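Local coordinates for protein purine nucleoside phosphorylase (Grouper iridovirus, PDB 3KHS) that probably cleaves purine nucleosides by phosphorolysis, giving the free purine base and ribose 1-phosphate for purine salvage, at residues I172-E177 and K273-K278; K165-Y170 and E277-E282; L233-I238 and A266-L271; G25-S30 and K106-T111. All coordinates share one frame; numbering follows the deposited sequence.

From the N terminus, interaction 4 comes first: strand 24-28 joins strand 107-116 in parallel and closes the loop between them before any other contact opens. Helix 165-178 then opens interactions 2 and 1, and strand 231-241 opens interaction 3. Helix 257-279 closes all three as it runs out: 266-271 meets the strand, 273-278 meets 172-177, and 277-282 meets 165-170. Interaction 3 is therefore nested within interaction 1, which lies within interaction 2 apart from the shared E277 and K278. Strands 107-116 and 231-241 are sheet neighbours, linking interactions 3 and 4. The last long helix is thus tied both to the central sheet and to helix 165-178.

Interaction 1: residues I172-E177 and K273-K278; sequences ISAARE and KLVIEK
E177 reaches over L274 to meet K278 where helices 165-178 and 257-279, which pack on the central sheet of this α/β phosphorylase fold, lie against each other. Over these segments the axes approach to 9.2 Å at 125°, nearer antiparallel than parallel. With its CG anti to the backbone N (chi1 -158°) and an extended chain, the E177 side chain passes across the end of L274: its CB lies 4.0 Å from L274 CD1, and CG and CD follow at similar range. At the tip the carboxylate divides its roles. OE2 rests 3.6 Å from L274 CD2, whereas OE1 makes a weak salt bridge to K278 NZ at 3.3 Å. R176 NH2 also pairs with OE1, so one oxygen sits between two cationic groups, probably easing the repulsion between them. R176 NH2 also donates to S173 OG, which lies 23° out of the guanidinium plane. Beside this charged cluster, A174 points its methyl into the interface, with CB 3.8 Å from L274 CD1 and 3.9 Å from V275 CG2. K278, bent only at its last torsion, brings NZ to S173 OG in a second weak bond of 3.4 Å.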
loop_
_atom_site.group_PDB
_atom_site.type_symbol
_atom_site.label_atom_id
_atom_site.label_comp_id
_atom_site.label_asym_id
_atom_site.label_seq_id
_atom_site.Cartn_x
_atom_site.Cartn_y
_atom_site.Cartn_z
ATOM N N ILE B 172 0.401 -29.381 -14.601
ATOM C CA ILE B 172 1.231 -30.329 -13.860
ATOM C C ILE B 172 1.500 -31.589 -14.682
ATOM O O ILE B 172 2.630 -32.052 -14.782
ATOM C CB ILE B 172 0.536 -30.754 -12.575
ATOM C CG1 ILE B 172 0.299 -29.529 -11.695
ATOM C CG2 ILE B 172 1.356 -31.820 -11.877
ATOM C CD1 ILE B 172 1.566 -28.837 -11.289
ATOM N N SER B 173 0.434 -32.130 -15.260
ATOM C CA SER B 173 0.481 -33.327 -16.078
ATOM C C SER B 173 1.288 -33.094 -17.362
ATOM O O SER B 173 2.037 -33.964 -17.832
ATOM C CB SER B 173 -0.964 -33.729 -16.406
ATOM O OG SER B 173 -1.016 -34.541 -17.564
ATOM N N ALA B 174 1.134 -31.912 -17.933
ATOM C CA ALA B 174 1.861 -31.591 -19.148
ATOM C C ALA B 174 3.350 -31.537 -18.851
ATOM O O ALA B 174 4.176 -31.888 -19.691
ATOM C CB ALA B 174 1.387 -30.254 -19.695
ATOM N N ALA B 175 3.680 -31.084 -17.645
ATOM C CA ALA B 175 5.062 -30.975 -17.207
ATOM C C ALA B 175 5.622 -32.386 -17.076
ATOM O O ALA B 175 6.703 -32.682 -17.595
ATOM C CB ALA B 175 5.131 -30.250 -15.867
ATOM N N ARG B 176 4.883 -33.250 -16.383
ATOM C CA ARG B 176 5.294 -34.637 -16.215
ATOM C C ARG B 176 5.548 -35.213 -17.599
ATOM O O ARG B 176 6.640 -35.689 -17.913
ATOM C CB ARG B 176 4.187 -35.448 -15.543
ATOM C CG ARG B 176 4.380 -36.962 -15.625
ATOM C CD ARG B 176 3.110 -37.704 -15.220
ATOM N NE ARG B 176 1.941 -37.253 -15.985
ATOM C CZ ARG B 176 1.721 -37.514 -17.276
ATOM N NH1 ARG B 176 2.587 -38.242 -17.978
ATOM N NH2 ARG B 176 0.633 -37.031 -17.876
ATOM N N GLU B 177 4.523 -35.139 -18.429
ATOM C CA GLU B 177 4.565 -35.641 -19.788
ATOM C C GLU B 177 5.772 -35.147 -20.575
ATOM O O GLU B 177 6.265 -35.843 -21.462
ATOM C CB GLU B 177 3.277 -35.209 -20.465
ATOM C CG GLU B 177 2.833 -35.989 -21.662
ATOM C CD GLU B 177 1.388 -35.643 -22.023
ATOM O OE1 GLU B 177 0.515 -35.682 -21.107
ATOM O OE2 GLU B 177 1.139 -35.337 -23.214
ATOM N N LYS B 273 2.196 -25.006 -25.044
ATOM C CA LYS B 273 1.602 -25.658 -26.205
ATOM C C LYS B 273 0.872 -26.931 -25.807
ATOM O O LYS B 273 -0.294 -27.128 -26.182
ATOM C CB LYS B 273 2.666 -25.965 -27.259
ATOM C CG LYS B 273 3.303 -24.712 -27.827
ATOM C CD LYS B 273 4.306 -24.988 -28.952
ATOM C CE LYS B 273 3.666 -25.742 -30.117
ATOM N NZ LYS B 273 4.617 -25.903 -31.264
ATOM N N LEU B 274 1.536 -27.781 -25.025
ATOM C CA LEU B 274 0.913 -29.030 -24.596
ATOM C C LEU B 274 -0.333 -28.735 -23.777
ATOM O O LEU B 274 -1.321 -29.461 -23.859
ATOM C CB LEU B 274 1.883 -29.880 -23.764
ATOM C CG LEU B 274 1.876 -31.407 -23.983
ATOM C CD1 LEU B 274 2.580 -32.050 -22.798
ATOM C CD2 LEU B 274 0.441 -31.970 -24.124
ATOM N N VAL B 275 -0.284 -27.668 -22.988
ATOM C CA VAL B 275 -1.415 -27.287 -22.137
ATOM C C VAL B 275 -2.598 -26.855 -23.009
ATOM O O VAL B 275 -3.758 -27.149 -22.715
ATOM C CB VAL B 275 -1.017 -26.122 -21.171
ATOM C CG1 VAL B 275 -2.239 -25.527 -20.523
ATOM C CG2 VAL B 275 -0.086 -26.642 -20.095
ATOM N N ILE B 276 -2.286 -26.154 -24.088
ATOM C CA ILE B 276 -3.309 -25.681 -24.989
ATOM C C ILE B 276 -3.929 -26.886 -25.693
ATOM O O ILE B 276 -5.126 -26.898 -25.982
ATOM C CB ILE B 276 -2.713 -24.672 -26.005
ATOM C CG1 ILE B 276 -2.400 -23.358 -25.277
ATOM C CG2 ILE B 276 -3.665 -24.463 -27.180
ATOM C CD1 ILE B 276 -1.772 -22.269 -26.146
ATOM N N GLU B 277 -3.126 -27.911 -25.955
ATOM C CA GLU B 277 -3.667 -29.098 -26.601
ATOM C C GLU B 277 -4.701 -29.757 -25.687
ATOM O O GLU B 277 -5.794 -30.077 -26.130
ATOM C CB GLU B 277 -2.563 -30.095 -26.934
ATOM C CG GLU B 277 -3.008 -31.188 -27.886
ATOM C CD GLU B 277 -1.910 -32.199 -28.144
ATOM O OE1 GLU B 277 -0.746 -31.777 -28.351
ATOM O OE2 GLU B 277 -2.216 -33.417 -28.147
ATOM N N LYS B 278 -4.363 -29.950 -24.413
ATOM C CA LYS B 278 -5.287 -30.556 -23.444
ATOM C C LYS B 278 -6.554 -29.717 -23.259
ATOM O O LYS B 278 -7.615 -30.247 -22.917
ATOM C CB LYS B 278 -4.607 -30.731 -22.076
ATOM C CG LYS B 278 -3.438 -31.692 -22.100
ATOM C CD LYS B 278 -2.588 -31.596 -20.852
ATOM C CE LYS B 278 -1.609 -32.748 -20.781
ATOM N NZ LYS B 278 -2.340 -34.062 -20.620
#

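Interaction 2: residues K165-Y170 and E277-E282; sequences KTLRKY and EKIRGE
T166, L167 and Y170, on the first turns of helix 165-178, pack against the last part of helix 257-279 and the type I turn I279-E282, joining two helices of the α/β phosphorylase fold near the C terminus. T166 comes first, turning its methyl CG2 towards the carboxylate of E282. L167 is buried, and its CD2 meets I279 CD1 at 4.1 Å, the two side chains crossing at about a right angle; I107 of the sheet touches both. Y170 carries most of the contact. Its CG is anti to the carbonyl carbon (chi1 -64°), which lays the ring alongside K278. K278 CB stands 4.1 Å above one face, offset toward the rim, while T166 O lies over the opposite face. Farther along the lysine, CD reaches Y170 O at 3.7 Å. The phenol points at E282, whose carboxylate is turned 87° from the ring and meets it at the edge. Y170 OH donates to E282 OE2, although that oxygen is modelled too close to the ring, so the bond length is doubtful. E282 OE1 has a salt-bridge partner in R231. The turn presenting this carboxylate is closed by E282 N bonding to I279 O at 2.7 Å.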
loop_
_atom_site.group_PDB
_atom_site.type_symbol
_atom_site.label_atom_id
_atom_site.label_comp_id
_atom_site.label_asym_id
_atom_site.label_seq_id
_atom_site.Cartn_x
_atom_site.Cartn_y
_atom_site.Cartn_z
ATOM N N LYS B 165 -8.502 -24.925 -10.931
ATOM C CA LYS B 165 -7.941 -26.202 -10.501
ATOM C C LYS B 165 -7.706 -27.160 -11.654
ATOM O O LYS B 165 -6.687 -27.865 -11.679
ATOM C CB LYS B 165 -8.829 -26.828 -9.432
ATOM C CG LYS B 165 -9.137 -25.823 -8.341
ATOM C CD LYS B 165 -9.799 -26.417 -7.122
ATOM C CE LYS B 165 -10.220 -25.311 -6.165
ATOM N NZ LYS B 165 -10.715 -25.876 -4.891
ATOM N N THR B 166 -8.616 -27.163 -12.620
ATOM C CA THR B 166 -8.474 -28.022 -13.799
ATOM C C THR B 166 -7.291 -27.612 -14.666
ATOM O O THR B 166 -6.497 -28.452 -15.084
ATOM C CB THR B 166 -9.762 -27.996 -14.693
ATOM O OG1 THR B 166 -10.870 -28.510 -13.941
ATOM C CG2 THR B 166 -9.572 -28.821 -15.986
ATOM N N LEU B 167 -7.173 -26.320 -14.962
ATOM C CA LEU B 167 -6.055 -25.872 -15.793
ATOM C C LEU B 167 -4.724 -26.198 -15.114
ATOM O O LEU B 167 -3.740 -26.521 -15.791
ATOM C CB LEU B 167 -6.165 -24.378 -16.079
ATOM C CG LEU B 167 -7.464 -24.006 -16.789
ATOM C CD1 LEU B 167 -7.604 -22.524 -16.774
ATOM C CD2 LEU B 167 -7.466 -24.526 -18.212
ATOM N N ARG B 168 -4.702 -26.139 -13.781
ATOM C CA ARG B 168 -3.493 -26.471 -13.053
ATOM C C ARG B 168 -3.151 -27.940 -13.291
ATOM O O ARG B 168 -2.004 -28.271 -13.610
ATOM C CB ARG B 168 -3.674 -26.214 -11.560
ATOM C CG ARG B 168 -3.515 -24.780 -11.209
ATOM C CD ARG B 168 -4.397 -24.414 -10.073
ATOM N NE ARG B 168 -4.072 -25.183 -8.900
ATOM C CZ ARG B 168 -4.719 -25.070 -7.751
ATOM N NH1 ARG B 168 -5.730 -24.217 -7.633
ATOM N NH2 ARG B 168 -4.349 -25.807 -6.721
ATOM N N LYS B 169 -4.143 -28.820 -13.144
ATOM C CA LYS B 169 -3.916 -30.250 -13.367
ATOM C C LYS B 169 -3.333 -30.456 -14.737
ATOM O O LYS B 169 -2.379 -31.197 -14.901
ATOM C CB LYS B 169 -5.218 -31.055 -13.230
ATOM C CG LYS B 169 -5.721 -31.121 -11.791
ATOM C CD LYS B 169 -6.989 -31.911 -11.671
ATOM C CE LYS B 169 -7.530 -31.859 -10.254
ATOM N NZ LYS B 169 -8.997 -32.201 -10.255
ATOM N N TYR B 170 -3.896 -29.797 -15.735
ATOM C CA TYR B 170 -3.363 -29.937 -17.083
ATOM C C TYR B 170 -1.898 -29.510 -17.121
ATOM O O TYR B 170 -1.068 -30.164 -17.747
ATOM C CB TYR B 170 -4.157 -29.079 -18.077
ATOM C CG TYR B 170 -5.607 -29.474 -18.261
ATOM C CD1 TYR B 170 -6.017 -30.800 -18.100
ATOM C CD2 TYR B 170 -6.552 -28.538 -18.687
ATOM C CE1 TYR B 170 -7.326 -31.190 -18.362
ATOM C CE2 TYR B 170 -7.868 -28.916 -18.958
ATOM C CZ TYR B 170 -8.250 -30.246 -18.796
ATOM O OH TYR B 170 -9.546 -30.645 -19.081
ATOM N N GLU B 277 -3.126 -27.911 -25.955
ATOM C CA GLU B 277 -3.667 -29.098 -26.601
ATOM C C GLU B 277 -4.701 -29.757 -25.687
ATOM O O GLU B 277 -5.794 -30.077 -26.130
ATOM C CB GLU B 277 -2.563 -30.095 -26.934
ATOM C CG GLU B 277 -3.008 -31.188 -27.886
ATOM C CD GLU B 277 -1.910 -32.199 -28.144
ATOM O OE1 GLU B 277 -0.746 -31.777 -28.351
ATOM O OE2 GLU B 277 -2.216 -33.417 -28.147
ATOM N N LYS B 278 -4.363 -29.950 -24.413
ATOM C CA LYS B 278 -5.287 -30.556 -23.444
ATOM C C LYS B 278 -6.554 -29.717 -23.259
ATOM O O LYS B 278 -7.615 -30.247 -22.917
ATOM C CB LYS B 278 -4.607 -30.731 -22.076
ATOM C CG LYS B 278 -3.438 -31.692 -22.100
ATOM C CD LYS B 278 -2.588 -31.596 -20.852
ATOM C CE LYS B 278 -1.609 -32.748 -20.781
ATOM N NZ LYS B 278 -2.340 -34.062 -20.620
ATOM N N ILE B 279 -6.434 -28.405 -23.462
ATOM C CA ILE B 279 -7.562 -27.490 -23.332
ATOM C C ILE B 279 -8.545 -27.646 -24.492
ATOM O O ILE B 279 -9.757 -27.552 -24.303
ATOM C CB ILE B 279 -7.079 -26.024 -23.299
ATOM C CG1 ILE B 279 -6.239 -25.780 -22.051
ATOM C CG2 ILE B 279 -8.266 -25.081 -23.318
ATOM C CD1 ILE B 279 -5.689 -24.360 -21.939
ATOM N N ARG B 280 -8.015 -27.875 -25.691
ATOM C CA ARG B 280 -8.840 -28.036 -26.883
ATOM C C ARG B 280 -9.918 -29.108 -26.701
ATOM O O ARG B 280 -10.818 -29.245 -27.524
ATOM C CB ARG B 280 -7.948 -28.367 -28.083
ATOM C CG ARG B 280 -8.708 -28.641 -29.363
ATOM C CD ARG B 280 -7.778 -28.738 -30.562
ATOM N NE ARG B 280 -6.605 -29.580 -30.323
ATOM C CZ ARG B 280 -6.642 -30.818 -29.836
ATOM N NH1 ARG B 280 -7.802 -31.386 -29.523
ATOM N NH2 ARG B 280 -5.506 -31.490 -29.665
ATOM N N GLY B 281 -9.832 -29.860 -25.610
ATOM C CA GLY B 281 -10.824 -30.882 -25.349
ATOM C C GLY B 281 -11.977 -30.356 -24.510
ATOM O O GLY B 281 -12.848 -31.131 -24.103
ATOM N N GLU B 282 -11.985 -29.049 -24.242
ATOM C CA GLU B 282 -13.052 -28.437 -23.451
ATOM C C GLU B 282 -13.299 -26.951 -23.790
ATOM O O GLU B 282 -12.928 -26.051 -23.030
ATOM C CB GLU B 282 -12.770 -28.601 -21.939
ATOM C CG GLU B 282 -11.638 -27.730 -21.352
ATOM C CD GLU B 282 -11.625 -27.703 -19.814
ATOM O OE1 GLU B 282 -12.606 -27.252 -19.187
ATOM O OE2 GLU B 282 -10.623 -28.137 -19.225
#

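Interaction 3: residues L233-I238 and A266-L271; sequences LAVSLI and ARMTAL
M268 and V235 account for most of the surface buried here, with L271 adding a smaller share. They join helix 257-279 to strand 231-241, a helix covering one face of the mixed sheet of the phosphorylase fold. The strand and helix segments run nearly antiparallel, at 164°, with axes 10.5 Å apart, and side chains of the helix span the gap, M268 CE also approaching the strand backbone at V235 O. M268 does most of the bridging. Its CG leaves anti to the backbone N (chi1 -173°), and the chain then bends at both later torsions, which lays the thioether against the strand. The terminal methyl CE comes within 3.4 Å of V235 CG1, a close fit, and SD lies 3.6 Å from the same carbon. V235 and M268 lie alongside one another, pointing opposite ways, and CE continues along the strand to L237 CB at 3.9 Å. V235 CG1 has a second helix neighbour, for L271, one turn after M268, brings its CD2 to 4.1 Å from it. F126 of strand 126-129 packs on both M268 and L271, while A174 of helix 165-178 covers L271 and T111 of strand 107-116 touches M268. S236, between V235 and L237, points away from the helix and hydrogen-bonds through OG to N112. All the residues in contact are buried, and no hydrogen bond crosses between the segments. Helix and sheet are therefore held here by the fit of aliphatic and thioether groups, an association that depends on shape and exclusion of water rather than on directional bonds.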
loop_
_atom_site.group_PDB
_atom_site.type_symbol
_atom_site.label_atom_id
_atom_site.label_comp_id
_atom_site.label_asym_id
_atom_site.label_seq_id
_atom_site.Cartn_x
_atom_site.Cartn_y
_atom_site.Cartn_z
ATOM N N LEU B 233 -4.677 -19.486 -15.693
ATOM C CA LEU B 233 -3.585 -20.392 -15.421
ATOM C C LEU B 233 -2.356 -19.490 -15.487
ATOM O O LEU B 233 -2.210 -18.692 -16.413
ATOM C CB LEU B 233 -3.486 -21.465 -16.469
ATOM C CG LEU B 233 -2.120 -22.140 -16.483
ATOM C CD1 LEU B 233 -1.903 -22.862 -15.141
ATOM C CD2 LEU B 233 -2.005 -23.091 -17.693
ATOM N N ALA B 234 -1.493 -19.588 -14.486
ATOM C CA ALA B 234 -0.278 -18.784 -14.476
ATOM C C ALA B 234 0.898 -19.671 -14.106
ATOM O O ALA B 234 0.805 -20.470 -13.177
ATOM C CB ALA B 234 -0.421 -17.653 -13.485
ATOM N N VAL B 235 1.990 -19.541 -14.849
ATOM C CA VAL B 235 3.200 -20.317 -14.599
ATOM C C VAL B 235 4.406 -19.366 -14.444
ATOM O O VAL B 235 4.707 -18.594 -15.353
ATOM C CB VAL B 235 3.493 -21.294 -15.785
ATOM C CG1 VAL B 235 4.840 -22.011 -15.568
ATOM C CG2 VAL B 235 2.374 -22.336 -15.912
ATOM N N SER B 236 5.090 -19.428 -13.306
ATOM C CA SER B 236 6.268 -18.593 -13.081
ATOM C C SER B 236 7.551 -19.365 -13.402
ATOM O O SER B 236 7.706 -20.524 -13.040
ATOM C CB SER B 236 6.370 -18.138 -11.607
ATOM O OG SER B 236 5.371 -17.224 -11.212
ATOM N N LEU B 237 8.463 -18.701 -14.090
ATOM C CA LEU B 237 9.755 -19.278 -14.383
ATOM C C LEU B 237 10.589 -18.766 -13.191
ATOM O O LEU B 237 10.702 -17.563 -12.983
ATOM C CB LEU B 237 10.242 -18.720 -15.722
ATOM C CG LEU B 237 11.652 -18.941 -16.240
ATOM C CD1 LEU B 237 12.459 -17.702 -15.925
ATOM C CD2 LEU B 237 12.274 -20.187 -15.666
ATOM N N ILE B 238 11.117 -19.669 -12.370
ATOM C CA ILE B 238 11.918 -19.231 -11.226
ATOM C C ILE B 238 13.276 -18.880 -11.783
ATOM O O ILE B 238 14.131 -19.731 -11.918
ATOM C CB ILE B 238 12.055 -20.331 -10.150
ATOM C CG1 ILE B 238 10.675 -20.711 -9.624
ATOM C CG2 ILE B 238 12.918 -19.843 -9.004
ATOM C CD1 ILE B 238 9.921 -19.596 -8.974
ATOM N N ALA B 266 12.360 -22.218 -24.310
ATOM C CA ALA B 266 11.952 -23.394 -25.043
ATOM C C ALA B 266 11.059 -24.287 -24.179
ATOM O O ALA B 266 9.988 -24.699 -24.634
ATOM C CB ALA B 266 13.164 -24.143 -25.523
ATOM N N ARG B 267 11.480 -24.569 -22.942
ATOM C CA ARG B 267 10.702 -25.410 -22.028
ATOM C C ARG B 267 9.306 -24.831 -21.790
ATOM O O ARG B 267 8.305 -25.546 -21.850
ATOM C CB ARG B 267 11.400 -25.549 -20.661
ATOM C CG ARG B 267 12.861 -26.043 -20.669
ATOM C CD ARG B 267 13.390 -26.268 -19.248
ATOM N NE ARG B 267 13.086 -27.625 -18.795
ATOM C CZ ARG B 267 13.545 -28.191 -17.675
ATOM N NH1 ARG B 267 14.355 -27.521 -16.851
ATOM N NH2 ARG B 267 13.198 -29.442 -17.380
ATOM N N MET B 268 9.256 -23.534 -21.503
ATOM C CA MET B 268 7.999 -22.855 -21.230
ATOM C C MET B 268 7.092 -22.893 -22.451
ATOM O O MET B 268 5.895 -23.109 -22.321
ATOM C CB MET B 268 8.263 -21.404 -20.813
ATOM C CG MET B 268 7.015 -20.652 -20.349
ATOM S SD MET B 268 6.199 -21.306 -18.872
ATOM C CE MET B 268 7.244 -20.516 -17.527
ATOM N N THR B 269 7.666 -22.684 -23.631
ATOM C CA THR B 269 6.900 -22.725 -24.869
ATOM C C THR B 269 6.274 -24.097 -25.069
ATOM O O THR B 269 5.103 -24.198 -25.434
ATOM C CB THR B 269 7.776 -22.433 -26.089
ATOM O OG1 THR B 269 8.338 -21.117 -25.981
ATOM C CG2 THR B 269 6.938 -22.528 -27.368
ATOM N N ALA B 270 7.060 -25.151 -24.843
ATOM C CA ALA B 270 6.568 -26.514 -24.978
ATOM C C ALA B 270 5.426 -26.762 -24.001
ATOM O O ALA B 270 4.377 -27.300 -24.373
ATOM C CB ALA B 270 7.694 -27.495 -24.720
ATOM N N LEU B 271 5.633 -26.371 -22.747
ATOM C CA LEU B 271 4.617 -26.550 -21.705
ATOM C C LEU B 271 3.294 -25.879 -22.073
ATOM O O LEU B 271 2.234 -26.484 -21.966
ATOM C CB LEU B 271 5.121 -25.989 -20.362
ATOM C CG LEU B 271 4.169 -25.984 -19.140
ATOM C CD1 LEU B 271 3.696 -27.371 -18.838
ATOM C CD2 LEU B 271 4.869 -25.439 -17.906
#

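Interaction 4: residues G25-S30 and K106-T111; sequences GIVCGS and KIVVLT. With PO4 (phosphate ion), chain G.
The carbonyl of V27, the flat group at the centre of this contact, takes two donors from T111: V27 O accepts T111 N at 3.1 Å in a bent bond, N-H...O 141°, and T111 OG1 in the carbonyl plane, on a lone pair, at 3.0 Å. T111 OG1 can do this because it sits between the backbone N and the carbonyl carbon (chi1 63°); it also accepts G29 N at 2.8 Å, fixing the turn that leaves the strand. Farther back, G25 N to I107 O, V109 N to G25 O and V27 N to V109 O complete the parallel pairing. One sheet face bears I26 and V109, with I276 of helix 257-279 over I26. The opposite face bears V27, V108 and L110, where V27 CG2 packs 3.4 Å from L110 CD1 and M97 of helix 95-102 covers the valines. Beyond G29, S30 N donates to phosphate O1 at 2.8 Å and S30 OG to O4 at 2.7 Å. R81, H83, A113 and S217 also bind this ion, which is probably from the crystallisation liquor. The arrangement is consistent with the phosphate site of the purine nucleoside phosphorylase family, here formed in part at the C-terminal ends of parallel strands.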
loop_
_atom_site.group_PDB
_atom_site.type_symbol
_atom_site.label_atom_id
_atom_site.label_comp_id
_atom_site.label_asym_id
_atom_site.label_seq_id
_atom_site.Cartn_x
_atom_site.Cartn_y
_atom_site.Cartn_z
ATOM N N GLY B 25 -6.263 -16.809 -24.476
ATOM C CA GLY B 25 -5.297 -15.722 -24.432
ATOM C C GLY B 25 -3.991 -16.096 -23.743
ATOM O O GLY B 25 -3.956 -16.932 -22.843
ATOM N N ILE B 26 -2.903 -15.471 -24.161
ATOM C CA ILE B 26 -1.599 -15.747 -23.568
ATOM C C ILE B 26 -0.894 -14.425 -23.266
ATOM O O ILE B 26 -0.919 -13.513 -24.087
ATOM C CB ILE B 26 -0.658 -16.541 -24.530
ATOM C CG1 ILE B 26 -1.369 -17.769 -25.094
ATOM C CG2 ILE B 26 0.635 -16.952 -23.786
ATOM C CD1 ILE B 26 -0.611 -18.425 -26.230
ATOM N N VAL B 27 -0.267 -14.335 -22.092
ATOM C CA VAL B 27 0.486 -13.144 -21.692
ATOM C C VAL B 27 1.910 -13.643 -21.480
ATOM O O VAL B 27 2.136 -14.489 -20.613
ATOM C CB VAL B 27 -0.002 -12.567 -20.335
ATOM C CG1 VAL B 27 0.703 -11.226 -20.041
ATOM C CG2 VAL B 27 -1.485 -12.373 -20.345
ATOM N N CYS B 28 2.864 -13.147 -22.265
ATOM C CA CYS B 28 4.255 -13.556 -22.107
ATOM C C CYS B 28 5.003 -12.674 -21.110
ATOM O O CYS B 28 5.075 -11.444 -21.264
ATOM C CB CYS B 28 5.000 -13.486 -23.438
ATOM S SG CYS B 28 4.249 -14.480 -24.701
ATOM N N GLY B 29 5.585 -13.309 -20.101
ATOM C CA GLY B 29 6.333 -12.565 -19.112
ATOM C C GLY B 29 7.714 -12.190 -19.594
ATOM O O GLY B 29 7.996 -12.256 -20.796
ATOM N N SER B 30 8.585 -11.812 -18.659
ATOM C CA SER B 30 9.942 -11.414 -19.030
ATOM C C SER B 30 10.789 -12.519 -19.661
ATOM O O SER B 30 10.980 -13.577 -19.065
ATOM C CB SER B 30 10.675 -10.842 -17.818
ATOM O OG SER B 30 10.048 -9.655 -17.407
ATOM N N LYS B 106 -11.874 -16.903 -23.353
ATOM C CA LYS B 106 -12.464 -17.640 -22.241
ATOM C C LYS B 106 -11.425 -18.148 -21.258
ATOM O O LYS B 106 -11.708 -18.287 -20.081
ATOM C CB LYS B 106 -13.334 -18.788 -22.781
ATOM C CG LYS B 106 -14.647 -18.277 -23.341
ATOM C CD LYS B 106 -15.368 -19.363 -24.116
ATOM C CE LYS B 106 -16.710 -18.886 -24.686
ATOM N NZ LYS B 106 -17.469 -20.009 -25.349
ATOM N N ILE B 107 -10.219 -18.394 -21.751
ATOM C CA ILE B 107 -9.142 -18.877 -20.903
ATOM C C ILE B 107 -7.890 -18.040 -21.130
ATOM O O ILE B 107 -7.560 -17.702 -22.270
ATOM C CB ILE B 107 -8.820 -20.348 -21.209
ATOM C CG1 ILE B 107 -10.041 -21.219 -20.895
ATOM C CG2 ILE B 107 -7.599 -20.786 -20.412
ATOM C CD1 ILE B 107 -9.915 -22.659 -21.406
ATOM N N VAL B 108 -7.212 -17.681 -20.046
ATOM C CA VAL B 108 -5.991 -16.898 -20.174
ATOM C C VAL B 108 -4.811 -17.632 -19.511
ATOM O O VAL B 108 -4.903 -18.075 -18.365
ATOM C CB VAL B 108 -6.156 -15.502 -19.544
ATOM C CG1 VAL B 108 -4.816 -14.742 -19.561
ATOM C CG2 VAL B 108 -7.229 -14.710 -20.295
ATOM N N VAL B 109 -3.715 -17.782 -20.251
ATOM C CA VAL B 109 -2.516 -18.452 -19.736
ATOM C C VAL B 109 -1.444 -17.359 -19.564
ATOM O O VAL B 109 -0.973 -16.776 -20.554
ATOM C CB VAL B 109 -1.970 -19.510 -20.732
ATOM C CG1 VAL B 109 -0.722 -20.188 -20.139
ATOM C CG2 VAL B 109 -3.038 -20.576 -21.060
ATOM N N LEU B 110 -1.066 -17.094 -18.314
ATOM C CA LEU B 110 -0.071 -16.071 -17.984
ATOM C C LEU B 110 1.268 -16.692 -17.587
ATOM O O LEU B 110 1.315 -17.740 -16.958
ATOM C CB LEU B 110 -0.526 -15.230 -16.783
ATOM C CG LEU B 110 -1.880 -14.557 -16.472
ATOM C CD1 LEU B 110 -1.977 -13.221 -17.125
ATOM C CD2 LEU B 110 -3.024 -15.462 -16.849
ATOM N N THR B 111 2.352 -16.031 -17.948
ATOM C CA THR B 111 3.682 -16.479 -17.583
ATOM C C THR B 111 4.427 -15.265 -17.026
ATOM O O THR B 111 4.058 -14.114 -17.318
ATOM C CB THR B 111 4.463 -16.998 -18.796
ATOM O OG1 THR B 111 4.650 -15.933 -19.737
ATOM C CG2 THR B 111 3.735 -18.167 -19.439
HETATM P P PO4 G . 7.296 -10.332 -15.412
HETATM O O1 PO4 G . 7.583 -11.635 -16.068
HETATM O O2 PO4 G . 6.384 -9.521 -16.280
HETATM O O3 PO4 G . 6.629 -10.558 -14.097
HETATM O O4 PO4 G . 8.575 -9.600 -15.202
#